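Local coordinates for protease Do-like 1, chloroplastic (Arabidopsis thaliana, PDB 3QO6), which acts as a chloroplast serine protease of the HtrA (Deg) type that is required at high temperature and may degrade damaged proteins, at residues Q129-I134 against G147-L152. Sequence-based numbering, arbitrary orientation.
Sequences QKVFAI and GVISGL
I149 CD1 sits above one face of the Q129 carboxamide, displaced toward its CG end and 4.2 Å from Q129 CD; at the amide's other end, Q129 OE1 accepts a bond from L126 N. V131 CG2 covers a face of the G147 carbonyl, 3.5 Å from G147 O, placed there by its position between its own backbone N and carbonyl carbon. V131 CG1 reaches I149 CG1 at 3.7 Å, the two side chains crossing at about a right angle. I149 then runs alongside Q129, its CD1 lying 3.8 Å from Q129 CG. Trimming the I149 side chain to that of an alanine is likely to open a gap beside V131 CG1 and deprive Q129 CG and its amide face of this packing partner. V131 N to G147 O, G147 N to V131 O and I149 N to Q129 O are main-chain hydrogen bonds. K130 and V148 form a non-hydrogen-bonded pair, and the extended K130 chain carries NZ to a salt bridge with D15. Segments 130-134 and 147-151 cross at 112° within an antiparallel hairpin of the second barrel of the trypsin-like domain, away from the predicted charge-relay residues. V131 CG2 and I149 CG1, 3.9 Å from Q129 O, probably shield these main-chain bonds from water.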
loop_
_atom_site.group_PDB
_atom_site.type_symbol
_atom_site.label_atom_id
_atom_site.label_comp_id
_atom_site.label_asym_id
_atom_site.label_seq_id
_atom_site.Cartn_x
_atom_site.Cartn_y
_atom_site.Cartn_z
ATOM N N GLN B 129 -34.102 -7.369 -23.533
ATOM C CA GLN B 129 -35.027 -8.345 -22.928
ATOM C C GLN B 129 -34.546 -8.704 -21.532
ATOM O O GLN B 129 -33.356 -8.597 -21.254
ATOM C CB GLN B 129 -35.206 -9.586 -23.810
ATOM C CG GLN B 129 -33.987 -10.391 -24.062
ATOM C CD GLN B 129 -34.269 -11.539 -25.042
ATOM O OE1 GLN B 129 -33.894 -11.462 -26.225
ATOM N NE2 GLN B 129 -34.937 -12.603 -24.558
ATOM N N LYS B 130 -35.456 -9.086 -20.642
ATOM C CA LYS B 130 -35.058 -9.416 -19.261
ATOM C C LYS B 130 -34.284 -10.722 -19.041
ATOM O O LYS B 130 -34.482 -11.705 -19.768
ATOM C CB LYS B 130 -36.281 -9.424 -18.337
ATOM C CG LYS B 130 -36.984 -8.112 -18.381
ATOM C CD LYS B 130 -38.052 -7.961 -17.323
ATOM C CE LYS B 130 -38.813 -6.622 -17.505
ATOM N NZ LYS B 130 -40.041 -6.539 -16.642
ATOM N N VAL B 131 -33.386 -10.720 -18.051
ATOM C CA VAL B 131 -32.656 -11.931 -17.711
ATOM C C VAL B 131 -32.681 -12.174 -16.209
ATOM O O VAL B 131 -32.915 -11.259 -15.393
ATOM C CB VAL B 131 -31.219 -11.905 -18.186
ATOM C CG1 VAL B 131 -31.185 -11.946 -19.703
ATOM C CG2 VAL B 131 -30.505 -10.695 -17.634
ATOM N N PHE B 132 -32.452 -13.435 -15.855
ATOM C CA PHE B 132 -32.472 -13.865 -14.473
ATOM C C PHE B 132 -31.221 -14.684 -14.194
ATOM O O PHE B 132 -30.958 -15.686 -14.873
ATOM C CB PHE B 132 -33.728 -14.703 -14.243
ATOM C CG PHE B 132 -34.973 -14.015 -14.665
ATOM C CD1 PHE B 132 -35.801 -13.434 -13.722
ATOM C CD2 PHE B 132 -35.243 -13.822 -16.018
ATOM C CE1 PHE B 132 -36.886 -12.653 -14.113
ATOM C CE2 PHE B 132 -36.317 -13.041 -16.438
ATOM C CZ PHE B 132 -37.145 -12.450 -15.480
ATOM N N ALA B 133 -30.434 -14.252 -13.210
ATOM C CA ALA B 133 -29.223 -14.983 -12.885
ATOM C C ALA B 133 -29.403 -15.676 -11.554
ATOM O O ALA B 133 -29.876 -15.069 -10.601
ATOM C CB ALA B 133 -28.053 -14.048 -12.820
ATOM N N ILE B 134 -29.064 -16.957 -11.488
ATOM C CA ILE B 134 -29.162 -17.675 -10.246
ATOM C C ILE B 134 -27.784 -18.267 -10.055
ATOM O O ILE B 134 -27.218 -18.836 -10.987
ATOM C CB ILE B 134 -30.188 -18.793 -10.306
ATOM C CG1 ILE B 134 -31.549 -18.232 -10.688
ATOM C CG2 ILE B 134 -30.293 -19.481 -8.947
ATOM C CD1 ILE B 134 -32.625 -19.317 -10.855
ATOM N N GLY B 147 -31.855 -8.436 -14.331
ATOM C CA GLY B 147 -31.347 -7.338 -15.107
ATOM C C GLY B 147 -31.803 -7.477 -16.540
ATOM O O GLY B 147 -32.806 -8.115 -16.851
ATOM N N VAL B 148 -31.001 -6.949 -17.437
ATOM C CA VAL B 148 -31.376 -6.937 -18.831
ATOM C C VAL B 148 -30.184 -7.393 -19.712
ATOM O O VAL B 148 -29.031 -7.416 -19.258
ATOM C CB VAL B 148 -31.812 -5.457 -19.124
ATOM C CG1 VAL B 148 -30.793 -4.759 -20.055
ATOM C CG2 VAL B 148 -33.225 -5.399 -19.590
ATOM N N ILE B 149 -30.441 -7.807 -20.944
ATOM C CA ILE B 149 -29.317 -8.131 -21.807
ATOM C C ILE B 149 -28.807 -6.741 -22.197
ATOM O O ILE B 149 -29.558 -5.955 -22.776
ATOM C CB ILE B 149 -29.747 -8.829 -23.104
ATOM C CG1 ILE B 149 -30.146 -10.280 -22.823
ATOM C CG2 ILE B 149 -28.623 -8.698 -24.139
ATOM C CD1 ILE B 149 -30.227 -11.121 -24.069
ATOM N N SER B 150 -27.553 -6.436 -21.885
ATOM C CA SER B 150 -26.978 -5.130 -22.175
ATOM C C SER B 150 -26.291 -5.089 -23.504
ATOM O O SER B 150 -26.102 -4.010 -24.094
ATOM C CB SER B 150 -25.946 -4.757 -21.121
ATOM O OG SER B 150 -26.556 -4.545 -19.872
ATOM N N GLY B 151 -25.878 -6.267 -23.950
ATOM C CA GLY B 151 -25.157 -6.374 -25.203
ATOM C C GLY B 151 -25.049 -7.806 -25.687
ATOM O O GLY B 151 -25.200 -8.787 -24.924
ATOM N N LEU B 152 -24.781 -7.920 -26.981
ATOM C CA LEU B 152 -24.643 -9.210 -27.623
ATOM C C LEU B 152 -23.395 -9.253 -28.484
ATOM O O LEU B 152 -22.836 -8.214 -28.828
ATOM C CB LEU B 152 -25.882 -9.476 -28.469
ATOM C CG LEU B 152 -27.057 -9.647 -27.521
ATOM C CD1 LEU B 152 -28.390 -9.619 -28.255
ATOM C CD2 LEU B 152 -26.838 -10.971 -26.763
#